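Local coordinates for Rpb7-binding protein seb1 (Schizosaccharomyces pombe 972h-, PDB 5MDT) that drives transcription termination by binding RNA polymerase II and nascent RNA, here represented by its domain for recognising the polymerase C-terminal domain, at residues Y64-I69 and A100-S105; D8-S13 and I26-N31; T57-A62 and I111-S116. All blocks are in the same frame, centred on the assembly; numbering follows the deposited sequence.

In the fold
The three contacts lie within one all-helical CTD-interacting domain. Interaction 2, between helices 4-16 and 23-35, closes before the others open along the chain. Interactions 1 and 3 both join helix 59-79 to helix 92-113, and interaction 1 is nested inside the loop that interaction 3 closes. Their centres are about 13 Å apart, with interaction 1 about 2 Å from the middle of the chain and interaction 3 about 13 Å from it. Interaction 2 is centred about 15 Å from interaction 1, which it touches through a probable Ser68-Thr30 hydroxyl hydrogen bond, and about 18 Å from interaction 3. Helix 59-79 thus ties the N-terminal helices to the later ones.

Interaction 1. Residues Y64-I69 and A100-S105; sequences YILDSI and AEITDS
Leu66 reaches from helix 59-79 across to Thr103 and Ile102 on helix 92-113, at the heart of the helical superhelix characteristic of CTD-interacting domains. The nearest CA atoms, those of Leu66 and Thr103, are 7.9 Å apart, and the interval is bridged by side chains. The side chain of Leu66 sets off toward the partner helix. Its CG stands anti to the backbone N (chi1 174°), which carries both methyls toward helix 92-113, CD1 between Ile102 and Thr103, CD2 on Thr103. CD1 meets the tip of Ile102, 4.1 Å from its CD1, as the two side chains slide past one another in opposite directions. Ile102 makes this reach from the flank of its helix: its CG1 branch sits between the backbone N and the carbonyl carbon (chi1 69°), and the CD1 end approaches closer than the start of the side chain would suggest. It also packs on Val44 and Tyr48 of helix 40-53, so a third helix joins the cluster.

Elsewhere round helix 59-79, Ile65 and Ile69 touch Val47 of helix 40-53, and Asp67 forms a salt bridge to Arg71 and a hydrogen bond to Trp129. The Leu66 and Thr103 side chains cross at a slant, and CD2 of Leu66 lies 4.0 Å from Thr103 CA. The Thr103 hydroxyl is a buried polar group beside this methyl: its OG1 is hydrogen-bonded to Ala99 O, one turn back, and lies 3.5 Å from Leu66 CD2.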
# COMPACT_ATOMS: atom_id res chain seq x y z
N TYR A 64 1.46 -4.78 -2.80
CA TYR A 64 2.51 -5.25 -1.89
C TYR A 64 3.37 -4.05 -1.42
O TYR A 64 3.84 -4.04 -0.27
CB TYR A 64 3.41 -6.28 -2.58
CG TYR A 64 2.75 -7.63 -2.80
CD1 TYR A 64 1.72 -8.06 -1.98
CD2 TYR A 64 3.22 -8.49 -3.78
CE1 TYR A 64 1.15 -9.34 -2.13
CE2 TYR A 64 2.66 -9.77 -3.94
CZ TYR A 64 1.63 -10.18 -3.12
OH TYR A 64 1.10 -11.44 -3.26
N ILE A 65 3.58 -3.06 -2.31
CA ILE A 65 4.35 -1.85 -1.89
C ILE A 65 3.53 -1.11 -0.81
O ILE A 65 4.08 -0.76 0.23
CB ILE A 65 4.66 -0.95 -3.11
CG1 ILE A 65 5.69 -1.64 -4.02
CG2 ILE A 65 5.18 0.48 -2.66
CD1 ILE A 65 5.69 -1.02 -5.42
N LEU A 66 2.25 -0.85 -1.07
CA LEU A 66 1.34 -0.20 -0.14
C LEU A 66 1.33 -0.94 1.20
O LEU A 66 1.43 -0.30 2.23
CB LEU A 66 -0.10 -0.16 -0.71
CG LEU A 66 -1.19 0.38 0.24
CD1 LEU A 66 -0.97 1.87 0.57
CD2 LEU A 66 -2.60 0.23 -0.40
N ASP A 67 1.25 -2.28 1.16
CA ASP A 67 1.23 -3.10 2.36
C ASP A 67 2.47 -2.86 3.21
O ASP A 67 2.37 -2.64 4.42
CB ASP A 67 1.14 -4.59 1.97
CG ASP A 67 1.38 -5.50 3.16
OD1 ASP A 67 0.70 -5.31 4.20
OD2 ASP A 67 2.34 -6.32 3.10
N SER A 68 3.65 -2.93 2.58
CA SER A 68 4.91 -2.79 3.31
C SER A 68 5.04 -1.38 3.90
O SER A 68 5.39 -1.23 5.07
CB SER A 68 6.09 -3.08 2.40
OG SER A 68 7.31 -3.02 3.12
N ILE A 69 4.70 -0.37 3.12
CA ILE A 69 4.79 1.01 3.59
C ILE A 69 3.80 1.31 4.73
O ILE A 69 4.23 1.87 5.74
CB ILE A 69 4.65 1.97 2.39
CG1 ILE A 69 5.95 1.91 1.53
CG2 ILE A 69 4.39 3.41 2.89
CD1 ILE A 69 5.87 2.63 0.22
N ALA A 100 -3.90 4.61 4.44
CA ALA A 100 -5.24 4.05 4.66
C ALA A 100 -6.26 4.70 3.71
O ALA A 100 -7.09 4.00 3.12
CB ALA A 100 -5.67 4.29 6.11
N GLU A 101 -6.15 6.03 3.52
CA GLU A 101 -7.05 6.84 2.68
C GLU A 101 -7.07 6.40 1.22
O GLU A 101 -8.10 6.55 0.57
CB GLU A 101 -6.74 8.35 2.80
CG GLU A 101 -7.05 8.95 4.16
CD GLU A 101 -8.41 9.59 4.32
OE1 GLU A 101 -9.43 8.90 4.08
OE2 GLU A 101 -8.46 10.77 4.72
N ILE A 102 -5.94 5.91 0.69
CA ILE A 102 -5.88 5.45 -0.71
C ILE A 102 -6.13 3.93 -0.86
O ILE A 102 -6.22 3.45 -1.99
CB ILE A 102 -4.55 5.86 -1.42
CG1 ILE A 102 -3.33 5.09 -0.84
CG2 ILE A 102 -4.35 7.40 -1.40
CD1 ILE A 102 -2.02 5.11 -1.72
N THR A 103 -6.17 3.16 0.24
CA THR A 103 -6.29 1.70 0.16
C THR A 103 -7.55 1.24 -0.59
O THR A 103 -7.41 0.39 -1.47
CB THR A 103 -6.14 1.06 1.55
OG1 THR A 103 -4.83 1.34 2.00
CG2 THR A 103 -6.36 -0.46 1.54
N ASP A 104 -8.74 1.77 -0.26
CA ASP A 104 -9.98 1.35 -0.93
C ASP A 104 -9.87 1.52 -2.45
O ASP A 104 -10.19 0.58 -3.18
CB ASP A 104 -11.22 2.10 -0.40
CG ASP A 104 -11.72 1.66 0.97
OD1 ASP A 104 -11.08 0.77 1.58
OD2 ASP A 104 -12.74 2.21 1.42
N SER A 105 -9.36 2.69 -2.91
CA SER A 105 -9.20 3.01 -4.34
C SER A 105 -8.27 2.03 -5.02
O SER A 105 -8.58 1.58 -6.13
CB SER A 105 -8.63 4.42 -4.54
OG SER A 105 -9.54 5.39 -4.05

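Interaction 2. Residues D8-S13 and I26-N31; sequences DGILDS and ILKLTN
Ile10 and Leu29 slide past each other in opposite directions where helix 4-16 lies against helix 23-35. The CG2 branch of Ile10, anti to the backbone N, packs 3.8 Å from CD2 of Leu29, and the CD1 end of Ile10 comes to the root of Lys28, 4.1 Å from its CB. Leu11 starts from the flank of its helix, but its tip swings in and sets CD2 3.9 Å from Leu29 CD1. Leu29 is therefore gripped by two apolar residues, and beyond them it also rests on Ile65 of helix 59-79. With alanine in place of Leu29 both methyls would go, which is likely to leave Ile10 and Leu11 without their shared partner and a gap facing Ile65. Lys28, itself exposed, borders the solvent side, its chain bent at the third torsion so that NZ lies 4.2 Å from Ile10 CG1.

Further out, Thr30 OG1 bonds back to Ile26 O at 2.8 Å, from 37° above the carbonyl plane, and is also hydrogen-bonded to Ser68 of helix 59-79; Ile26 O also accepts the helical bond from Thr30 N. Asp8 is anchored to Ser46 of helix 40-53. The short helical axes approach to 10.3 Å at 159°, the nearly antiparallel opening hairpin of the CTD-interacting domain.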
# COMPACT_ATOMS: atom_id res chain seq x y z
N ASP A 8 10.62 7.54 -6.79
CA ASP A 8 9.90 7.59 -8.08
C ASP A 8 10.66 6.84 -9.18
O ASP A 8 10.03 6.20 -10.03
CB ASP A 8 9.66 9.05 -8.49
CG ASP A 8 8.71 9.80 -7.57
OD1 ASP A 8 7.99 9.14 -6.78
OD2 ASP A 8 8.67 11.06 -7.66
N GLY A 9 12.00 6.90 -9.14
CA GLY A 9 12.87 6.20 -10.09
C GLY A 9 12.78 4.69 -9.97
O GLY A 9 12.81 3.99 -10.99
N ILE A 10 12.66 4.17 -8.74
CA ILE A 10 12.47 2.72 -8.51
C ILE A 10 11.09 2.29 -9.06
O ILE A 10 10.98 1.25 -9.71
CB ILE A 10 12.62 2.35 -7.01
CG1 ILE A 10 14.07 2.61 -6.54
CG2 ILE A 10 12.22 0.86 -6.77
CD1 ILE A 10 14.24 2.72 -5.04
N LEU A 11 10.06 3.10 -8.82
CA LEU A 11 8.71 2.83 -9.33
C LEU A 11 8.69 2.80 -10.87
O LEU A 11 8.05 1.93 -11.47
CB LEU A 11 7.67 3.83 -8.78
CG LEU A 11 7.40 3.79 -7.27
CD1 LEU A 11 6.49 4.95 -6.86
CD2 LEU A 11 6.82 2.44 -6.81
N ASP A 12 9.46 3.71 -11.51
CA ASP A 12 9.63 3.74 -12.97
C ASP A 12 10.22 2.44 -13.48
O ASP A 12 9.71 1.89 -14.46
CB ASP A 12 10.53 4.90 -13.40
CG ASP A 12 9.85 6.25 -13.38
OD1 ASP A 12 8.59 6.29 -13.33
OD2 ASP A 12 10.56 7.27 -13.42
N SER A 13 11.29 1.93 -12.82
CA SER A 13 11.92 0.65 -13.21
C SER A 13 10.93 -0.51 -13.05
O SER A 13 10.82 -1.35 -13.94
CB SER A 13 13.17 0.38 -12.36
OG SER A 13 14.17 1.35 -12.61
N ILE A 26 10.63 -3.60 -3.04
CA ILE A 26 9.69 -3.33 -1.94
C ILE A 26 10.50 -2.90 -0.70
O ILE A 26 10.16 -1.87 -0.09
CB ILE A 26 8.79 -4.56 -1.67
CG1 ILE A 26 7.80 -4.77 -2.85
CG2 ILE A 26 8.04 -4.46 -0.33
CD1 ILE A 26 7.23 -6.22 -2.82
N LEU A 27 11.57 -3.62 -0.39
CA LEU A 27 12.38 -3.21 0.76
C LEU A 27 13.02 -1.85 0.57
O LEU A 27 13.02 -1.06 1.52
CB LEU A 27 13.45 -4.26 1.10
CG LEU A 27 12.90 -5.63 1.53
CD1 LEU A 27 13.99 -6.67 1.61
CD2 LEU A 27 12.09 -5.52 2.82
N LYS A 28 13.58 -1.56 -0.63
CA LYS A 28 14.22 -0.25 -0.87
C LYS A 28 13.20 0.91 -0.75
O LYS A 28 13.48 1.94 -0.12
CB LYS A 28 14.87 -0.19 -2.26
CG LYS A 28 16.07 -1.13 -2.48
CD LYS A 28 16.90 -0.73 -3.71
CE LYS A 28 16.29 -1.12 -5.03
NZ LYS A 28 16.92 -0.40 -6.17
N LEU A 29 12.02 0.72 -1.34
CA LEU A 29 10.98 1.74 -1.33
C LEU A 29 10.53 2.01 0.08
O LEU A 29 10.37 3.16 0.46
CB LEU A 29 9.79 1.23 -2.18
CG LEU A 29 10.02 1.20 -3.69
CD1 LEU A 29 8.97 0.32 -4.38
CD2 LEU A 29 10.00 2.60 -4.29
N THR A 30 10.38 0.93 0.89
CA THR A 30 9.94 1.06 2.26
C THR A 30 10.97 1.84 3.06
O THR A 30 10.56 2.74 3.79
CB THR A 30 9.65 -0.31 2.85
OG1 THR A 30 8.63 -0.95 2.05
CG2 THR A 30 9.20 -0.23 4.29
N ASN A 31 12.28 1.53 2.90
CA ASN A 31 13.34 2.30 3.59
C ASN A 31 13.28 3.77 3.24
O ASN A 31 13.41 4.62 4.13
CB ASN A 31 14.73 1.74 3.27
CG ASN A 31 14.98 0.44 3.99
OD1 ASN A 31 14.25 0.09 4.93
ND2 ASN A 31 15.98 -0.33 3.55

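Interaction 3. Residues T57-A62 and I111-S116; sequences THKLGA and IQHAPS
Lys59, at the start of helix 59-79, lies against His113 and Ala114 where helix 92-113 gives way to a loop, near one end of the antiparallel helix pair in this CTD-interacting domain. The buried half of the contact is built on the long aliphatic chain of the lysine, which the other segment screens more than any other residue here. The side chain leaves its backbone toward the other segment, then bends at its second torsion (chi2 -51°) and crosses His113 obliquely, bringing CE to 4.1 Å from His113 CB. Nearer the backbone, Lys59 CB stands 4.4 Å from the methyl CB of Ala114, the first residue to leave helical geometry.

The buried ammonium group is well provided for. Lys59 NZ forms a salt bridge to Asp109, one turn earlier on helix 92-113, and a hydrogen bond to Ala51 O at the end of helix 40-53, so three helices meet at one charge. The imidazole of His113 does not touch that charge, its NE2 being 5.5 Å from Lys59 NZ; should the ring be doubly protonated and so cationic, the carboxylate of Asp109 would be likely to soften any repulsion. One face of the ring is backed by CG of the preceding Gln112.

The more solvent-exposed side holds a single contact between two partly exposed residues. The CB of Thr57 points away from the partner, and it is the backbone that meets Pro115, with Thr57 CA 4.3 Å from Pro115 CD. The threonine hydroxyl is engaged within its own segment instead: a chi1 of 56° brings Thr57 OG1 to ND1 of His58, with which it shares a 2.8 Å hydrogen bond.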
# COMPACT_ATOMS: atom_id res chain seq x y z
N THR A 57 -1.16 -6.33 -14.95
CA THR A 57 -0.40 -7.41 -14.32
C THR A 57 0.38 -6.89 -13.09
O THR A 57 0.84 -7.70 -12.28
CB THR A 57 0.61 -7.97 -15.33
OG1 THR A 57 1.41 -6.88 -15.80
CG2 THR A 57 -0.09 -8.67 -16.54
N HIS A 58 0.55 -5.56 -12.98
CA HIS A 58 1.36 -4.90 -11.95
C HIS A 58 0.59 -4.37 -10.73
O HIS A 58 1.22 -3.88 -9.79
CB HIS A 58 2.15 -3.76 -12.61
CG HIS A 58 3.30 -4.23 -13.47
ND1 HIS A 58 3.17 -5.31 -14.33
CD2 HIS A 58 4.53 -3.69 -13.62
CE1 HIS A 58 4.35 -5.43 -14.94
NE2 HIS A 58 5.20 -4.47 -14.54
N LYS A 59 -0.76 -4.46 -10.72
CA LYS A 59 -1.56 -3.88 -9.62
C LYS A 59 -1.31 -4.61 -8.31
O LYS A 59 -1.22 -3.97 -7.25
CB LYS A 59 -3.08 -3.99 -9.95
CG LYS A 59 -3.53 -3.37 -11.28
CD LYS A 59 -3.04 -1.94 -11.47
CE LYS A 59 -3.83 -1.36 -12.66
NZ LYS A 59 -3.70 0.12 -12.70
N LEU A 60 -1.10 -5.94 -8.39
CA LEU A 60 -0.80 -6.69 -7.17
C LEU A 60 0.50 -6.23 -6.54
O LEU A 60 0.52 -5.98 -5.33
CB LEU A 60 -0.78 -8.21 -7.41
CG LEU A 60 -0.47 -9.06 -6.18
CD1 LEU A 60 -1.54 -8.91 -5.10
CD2 LEU A 60 -0.33 -10.54 -6.58
N GLY A 61 1.56 -6.08 -7.34
CA GLY A 61 2.87 -5.60 -6.85
C GLY A 61 2.73 -4.23 -6.20
O GLY A 61 3.42 -3.93 -5.22
N ALA A 62 1.85 -3.36 -6.75
CA ALA A 62 1.65 -2.02 -6.17
C ALA A 62 0.98 -2.15 -4.77
O ALA A 62 1.31 -1.39 -3.86
CB ALA A 62 0.78 -1.17 -7.09
N ILE A 111 -9.26 -4.87 -8.35
CA ILE A 111 -10.45 -5.72 -8.63
C ILE A 111 -10.91 -5.53 -10.09
O ILE A 111 -11.24 -6.50 -10.78
CB ILE A 111 -11.58 -5.44 -7.60
CG1 ILE A 111 -11.21 -5.98 -6.19
CG2 ILE A 111 -12.95 -5.96 -8.06
CD1 ILE A 111 -12.19 -5.61 -5.06
N GLN A 112 -10.92 -4.29 -10.55
CA GLN A 112 -11.37 -3.98 -11.91
C GLN A 112 -10.41 -4.51 -13.00
O GLN A 112 -10.86 -5.00 -14.02
CB GLN A 112 -11.58 -2.46 -12.05
CG GLN A 112 -12.33 -2.03 -13.31
CD GLN A 112 -12.35 -0.53 -13.47
OE1 GLN A 112 -12.21 0.24 -12.51
NE2 GLN A 112 -12.53 -0.07 -14.69
N HIS A 113 -9.09 -4.46 -12.76
CA HIS A 113 -8.10 -4.74 -13.79
C HIS A 113 -7.23 -5.97 -13.67
O HIS A 113 -6.76 -6.47 -14.69
CB HIS A 113 -7.16 -3.52 -13.87
CG HIS A 113 -7.86 -2.28 -14.32
ND1 HIS A 113 -8.43 -2.20 -15.59
CD2 HIS A 113 -8.11 -1.14 -13.65
CE1 HIS A 113 -9.01 -1.01 -15.64
NE2 HIS A 113 -8.83 -0.33 -14.51
N ALA A 114 -6.91 -6.39 -12.45
CA ALA A 114 -5.95 -7.46 -12.24
C ALA A 114 -6.43 -8.82 -12.72
O ALA A 114 -7.65 -9.08 -12.73
CB ALA A 114 -5.53 -7.53 -10.78
N PRO A 115 -5.49 -9.68 -13.16
CA PRO A 115 -5.88 -11.06 -13.53
C PRO A 115 -6.56 -11.71 -12.32
O PRO A 115 -6.14 -11.47 -11.19
CB PRO A 115 -4.55 -11.76 -13.84
CG PRO A 115 -3.55 -10.68 -14.03
CD PRO A 115 -4.02 -9.49 -13.24
N SER A 116 -7.63 -12.49 -12.54
CA SER A 116 -8.40 -13.13 -11.47
C SER A 116 -7.54 -13.88 -10.43
O SER A 116 -7.88 -13.85 -9.25
CB SER A 116 -9.47 -14.05 -12.04
OG SER A 116 -10.49 -13.26 -12.65